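Local coordinates for protein lysozyme (Meretrix lusoria, PDB 4PJ2) that hydrolyses the beta-1,4 linkages of bacterial peptidoglycan, lysing Gram-positive bacteria, and also cleaves chitin, at residues 40-43 and 44-48; 108-111 and 112-115. All coordinates share one frame; numbering follows the deposited sequence.

Contact 1 (40-43 with 44-48) is the start of one short helix and contact 2 (108-111 with 112-115) the end of another; the backbone pattern is regular in the first and decays into a turn in the second. In contact 1 the short strand 40-41 passes into helix 42-47, most residues are buried, and apolar packing dominates between side chains. Contact 2, at the end of helix 106-112, is only partly buried: a glutamine lies on a tryptophan ring and a water joins two side-chain amides. The centres of contact 1 and contact 2 lie on opposite sides of the chain's centre. Contact 1 belongs to the substrate-binding region, while contact 2 reaches the predicted proton donor Glu-18 through Tyr-108.

Contact 1: 40-43 and 44-48; sequences IKEA and YWIDC
Ile-40 lays its CG2 methyl obliquely against the ring of Tyr-44, 3.8 Å from CD1, the two side chains crossing at about a right angle. The same CG2, which stands anti to the backbone N, also reaches Trp-45 CB at 4.2 Å, while the other branch brings CG1 near the tyrosine ring. Ile-40 thus packs on the side of the first helical turn that carries Tyr-44 and Trp-45. Lys-41 occupies the N-cap position; its carbonyl O accepts a nearly straight bond from Trp-45 N at 3.1 Å (164° at the hydrogen) and a weak, bent one from Tyr-44 N. One residue further, Ile-46 N reaches Glu-42 O at 2.9 Å, almost in line with the carbonyl, whereas Asp-47 N meets Ala-43 O at 3.1 Å, tilted 31° from the carbonyl plane of Ala-43. On the outer side Glu-42 CG brushes Ile-46 CD1 at 4.1 Å.

The polar ends face other partners. Tyr-44 bonds to His-93 through OH and stacks on Tyr-72; Trp-45 NE1 bonds to Pro-51 O. The Asp-47 carboxylate bonds to Tyr-76 and to Ser-28 of a second protein chain, whose Ser-83 takes Lys-41 NZ, consistent with that chain occupying part of the site. This strand-to-helix junction, tied to helix 62-76 by the Cys-48 to Cys-68 disulfide, forms part of the substrate-binding site of an invertebrate-type lysozyme.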
loop_
_atom_site.group_PDB
_atom_site.type_symbol
_atom_site.label_atom_id
_atom_site.label_comp_id
_atom_site.label_asym_id
_atom_site.label_seq_id
_atom_site.Cartn_x
_atom_site.Cartn_y
_atom_site.Cartn_z
ATOM N N ILE D 40 -1.565 -10.769 7.374
ATOM C CA ILE D 40 -0.323 -10.115 6.964
ATOM C C ILE D 40 -0.071 -10.380 5.488
ATOM O O ILE D 40 -0.196 -11.521 5.026
ATOM C CB ILE D 40 0.855 -10.671 7.810
ATOM C CG1 ILE D 40 0.764 -10.123 9.232
ATOM C CG2 ILE D 40 2.210 -10.323 7.189
ATOM C CD1 ILE D 40 1.693 -10.812 10.217
ATOM N N LYS D 41 0.268 -9.325 4.749
ATOM C CA LYS D 41 0.642 -9.462 3.350
ATOM C C LYS D 41 2.159 -9.480 3.208
ATOM O O LYS D 41 2.893 -9.193 4.154
ATOM C CB LYS D 41 0.033 -8.329 2.520
ATOM C CG LYS D 41 -1.482 -8.356 2.538
ATOM C CD LYS D 41 -2.120 -7.300 1.662
ATOM C CE LYS D 41 -1.786 -5.914 2.195
ATOM N NZ LYS D 41 -2.602 -4.846 1.585
ATOM N N GLU D 42 2.629 -9.829 2.023
ATOM C CA GLU D 42 4.048 -10.024 1.789
ATOM C C GLU D 42 4.863 -8.763 2.095
ATOM O O GLU D 42 5.925 -8.836 2.702
ATOM C CB GLU D 42 4.290 -10.479 0.349
ATOM C CG GLU D 42 5.707 -10.973 0.123
ATOM C CD GLU D 42 5.908 -11.574 -1.249
ATOM O OE1 GLU D 42 5.015 -11.416 -2.107
ATOM O OE2 GLU D 42 6.962 -12.208 -1.464
ATOM N N ALA D 43 4.369 -7.603 1.670
ATOM C CA ALA D 43 5.081 -6.348 1.891
ATOM C C ALA D 43 5.286 -6.086 3.376
ATOM O O ALA D 43 6.315 -5.544 3.801
ATOM C CB ALA D 43 4.333 -5.195 1.263
ATOM N N TYR D 44 4.273 -6.439 4.163
ATOM C CA TYR D 44 4.300 -6.253 5.604
ATOM C C TYR D 44 5.372 -7.151 6.205
ATOM O O TYR D 44 6.197 -6.700 6.994
ATOM C CB TYR D 44 2.922 -6.551 6.171
ATOM C CG TYR D 44 2.658 -6.196 7.621
ATOM C CD1 TYR D 44 3.222 -6.930 8.652
ATOM C CD2 TYR D 44 1.752 -5.205 7.954
ATOM C CE1 TYR D 44 2.940 -6.637 9.975
ATOM C CE2 TYR D 44 1.455 -4.906 9.279
ATOM C CZ TYR D 44 2.062 -5.620 10.280
ATOM O OH TYR D 44 1.752 -5.364 11.592
ATOM N N TRP D 45 5.386 -8.414 5.789
ATOM C CA TRP D 45 6.364 -9.378 6.275
ATOM C C TRP D 45 7.789 -8.977 5.932
ATOM O O TRP D 45 8.693 -9.105 6.757
ATOM C CB TRP D 45 6.066 -10.776 5.722
ATOM C CG TRP D 45 7.009 -11.813 6.229
ATOM C CD1 TRP D 45 7.020 -12.368 7.471
ATOM C CD2 TRP D 45 8.094 -12.411 5.513
ATOM N NE1 TRP D 45 8.039 -13.284 7.571
ATOM C CE2 TRP D 45 8.713 -13.329 6.382
ATOM C CE3 TRP D 45 8.594 -12.267 4.216
ATOM C CZ2 TRP D 45 9.812 -14.097 5.996
ATOM C CZ3 TRP D 45 9.682 -13.028 3.837
ATOM C CH2 TRP D 45 10.276 -13.936 4.721
ATOM N N ILE D 46 7.989 -8.469 4.724
ATOM C CA ILE D 46 9.307 -8.006 4.311
ATOM C C ILE D 46 9.779 -6.886 5.246
ATOM O O ILE D 46 10.896 -6.917 5.760
ATOM C CB ILE D 46 9.301 -7.523 2.833
ATOM C CG1 ILE D 46 9.152 -8.728 1.897
ATOM C CG2 ILE D 46 10.558 -6.713 2.505
ATOM C CD1 ILE D 46 8.863 -8.370 0.444
ATOM N N ASP D 47 8.908 -5.923 5.517
ATOM C CA ASP D 47 9.298 -4.768 6.314
ATOM C C ASP D 47 9.414 -5.086 7.808
ATOM O O ASP D 47 10.113 -4.370 8.524
ATOM C CB ASP D 47 8.301 -3.635 6.133
ATOM C CG ASP D 47 8.447 -2.922 4.809
ATOM O OD1 ASP D 47 9.357 -3.233 4.003
ATOM O OD2 ASP D 47 7.635 -2.001 4.586
ATOM N N CYS D 48 8.757 -6.139 8.282
ATOM C CA CYS D 48 8.850 -6.491 9.700
ATOM C C CYS D 48 10.072 -7.365 9.971
ATOM O O CYS D 48 10.203 -7.942 11.044
ATOM C CB CYS D 48 7.574 -7.185 10.188
ATOM S SG CYS D 48 7.412 -8.907 9.712
#

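Contact 2: 108-111 and 112-115; sequences YWNR and LQKI
Leu-112 sets its two methyls obliquely against two aromatic rings: CD2 lies 3.7 Å from Trp-109 CZ3, and CD1 comes to Tyr-108 CE1 at 4.1 Å. Its N-H makes a regular helical bond to Tyr-108 O, 2.8 Å away. Tyr-108 carries its own OH to Glu-18, the predicted proton donor.

Gln-113 folds back over the indole. With CG beside the backbone N (chi1 -66°) the chain heads for one ring face, and chi3 of 89° turns the amide to within 18° of the indole plane; CG lies 3.8 Å above the centroid of the six-membered ring as a CH-pi contact. NE2 donates to Trp-109 O at 3.2 Å from above the carbonyl plane, although that oxygen lies close to the amide plane. A water accepts from NE2 and donates to Asn-110 OD1.

Lys-114 N donates to Arg-111 O at 2.9 Å from above the carbonyl plane, and CE of Lys-114 rests 3.9 Å from Arg-111 CG. Ile-115 N bonds to Leu-112 O, completing a type I turn. With Trp-109 O receiving the side-chain N-H and, weakly, the backbone N-H of Gln-113, and the amide hydrogen-bonded to water and stacked on the ring, the glutamine's rotation is probably well fixed.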
loop_
_atom_site.group_PDB
_atom_site.type_symbol
_atom_site.label_atom_id
_atom_site.label_comp_id
_atom_site.label_asym_id
_atom_site.label_seq_id
_atom_site.Cartn_x
_atom_site.Cartn_y
_atom_site.Cartn_z
ATOM N N TYR D 108 -12.147 1.025 11.444
ATOM C CA TYR D 108 -11.498 -0.200 11.925
ATOM C C TYR D 108 -11.285 -0.130 13.442
ATOM O O TYR D 108 -11.613 -1.071 14.164
ATOM C CB TYR D 108 -10.143 -0.382 11.222
ATOM C CG TYR D 108 -9.342 -1.589 11.649
ATOM C CD1 TYR D 108 -8.441 -1.508 12.714
ATOM C CD2 TYR D 108 -9.412 -2.776 10.954
ATOM C CE1 TYR D 108 -7.686 -2.592 13.090
ATOM C CE2 TYR D 108 -8.655 -3.867 11.317
ATOM C CZ TYR D 108 -7.777 -3.761 12.397
ATOM O OH TYR D 108 -6.984 -4.819 12.764
ATOM N N TRP D 109 -10.722 0.983 13.918
ATOM C CA TRP D 109 -10.475 1.175 15.347
ATOM C C TRP D 109 -11.787 1.261 16.145
ATOM O O TRP D 109 -11.894 0.680 17.221
ATOM C CB TRP D 109 -9.635 2.434 15.566
ATOM C CG TRP D 109 -9.509 2.838 17.005
ATOM C CD1 TRP D 109 -9.865 4.034 17.542
ATOM C CD2 TRP D 109 -8.972 2.054 18.084
ATOM N NE1 TRP D 109 -9.587 4.051 18.890
ATOM C CE2 TRP D 109 -9.044 2.845 19.249
ATOM C CE3 TRP D 109 -8.438 0.761 18.178
ATOM C CZ2 TRP D 109 -8.600 2.390 20.494
ATOM C CZ3 TRP D 109 -8.005 0.314 19.413
ATOM C CH2 TRP D 109 -8.096 1.121 20.554
ATOM N N ASN D 110 -12.787 1.972 15.612
ATOM C CA ASN D 110 -14.084 2.091 16.269
ATOM C C ASN D 110 -14.709 0.720 16.414
ATOM O O ASN D 110 -15.292 0.403 17.457
ATOM C CB ASN D 110 -15.005 3.004 15.455
ATOM C CG ASN D 110 -14.668 4.475 15.625
ATOM O OD1 ASN D 110 -13.934 4.849 16.537
ATOM N ND2 ASN D 110 -15.220 5.318 14.757
ATOM N N ARG D 111 -14.619 -0.087 15.370
ATOM C CA ARG D 111 -15.222 -1.407 15.378
ATOM C C ARG D 111 -14.434 -2.391 16.237
ATOM O O ARG D 111 -15.044 -3.193 16.964
ATOM C CB ARG D 111 -15.428 -1.940 13.949
ATOM C CG ARG D 111 -16.454 -1.175 13.121
ATOM C CD ARG D 111 -16.886 -1.971 11.885
ATOM N NE ARG D 111 -15.748 -2.569 11.189
ATOM C CZ ARG D 111 -14.967 -1.926 10.328
ATOM N NH1 ARG D 111 -15.191 -0.648 10.036
ATOM N NH2 ARG D 111 -13.962 -2.571 9.753
ATOM N N LEU D 112 -13.105 -2.326 16.183
ATOM C CA LEU D 112 -12.297 -3.261 16.954
ATOM C C LEU D 112 -12.655 -3.179 18.444
ATOM O O LEU D 112 -12.697 -4.187 19.139
ATOM C CB LEU D 112 -10.802 -2.986 16.729
ATOM C CG LEU D 112 -9.791 -3.692 17.646
ATOM C CD1 LEU D 112 -8.446 -3.794 16.922
ATOM C CD2 LEU D 112 -9.560 -2.968 18.974
ATOM N N GLN D 113 -12.951 -1.968 18.910
ATOM C CA GLN D 113 -13.314 -1.737 20.314
ATOM C C GLN D 113 -14.697 -2.225 20.710
ATOM O O GLN D 113 -15.013 -2.228 21.917
ATOM C CB GLN D 113 -13.267 -0.253 20.645
ATOM C CG GLN D 113 -11.902 0.349 20.583
ATOM C CD GLN D 113 -11.965 1.833 20.804
ATOM O OE1 GLN D 113 -11.892 2.302 21.938
ATOM N NE2 GLN D 113 -12.152 2.586 19.731
ATOM N N LYS D 114 -15.489 -2.683 19.737
ATOM C CA LYS D 114 -16.770 -3.322 20.008
ATOM C C LYS D 114 -16.604 -4.817 20.304
ATOM O O LYS D 114 -17.532 -5.452 20.817
ATOM C CB LYS D 114 -17.702 -3.132 18.812
ATOM C CG LYS D 114 -17.856 -1.690 18.370
ATOM C CD LYS D 114 -18.890 -1.612 17.294
ATOM C CE LYS D 114 -18.654 -0.519 16.301
ATOM N NZ LYS D 114 -19.930 -0.176 15.612
ATOM N N ILE D 115 -15.448 -5.393 19.991
ATOM C CA ILE D 115 -15.213 -6.800 20.294
ATOM C C ILE D 115 -15.175 -7.008 21.816
ATOM O O ILE D 115 -14.546 -6.230 22.541
ATOM C CB ILE D 115 -13.883 -7.260 19.685
ATOM C CG1 ILE D 115 -13.935 -7.091 18.161
ATOM C CG2 ILE D 115 -13.574 -8.707 20.102
ATOM C CD1 ILE D 115 -12.630 -7.428 17.436
HETATM O O HOH W 1 -13.088 5.076 19.381
#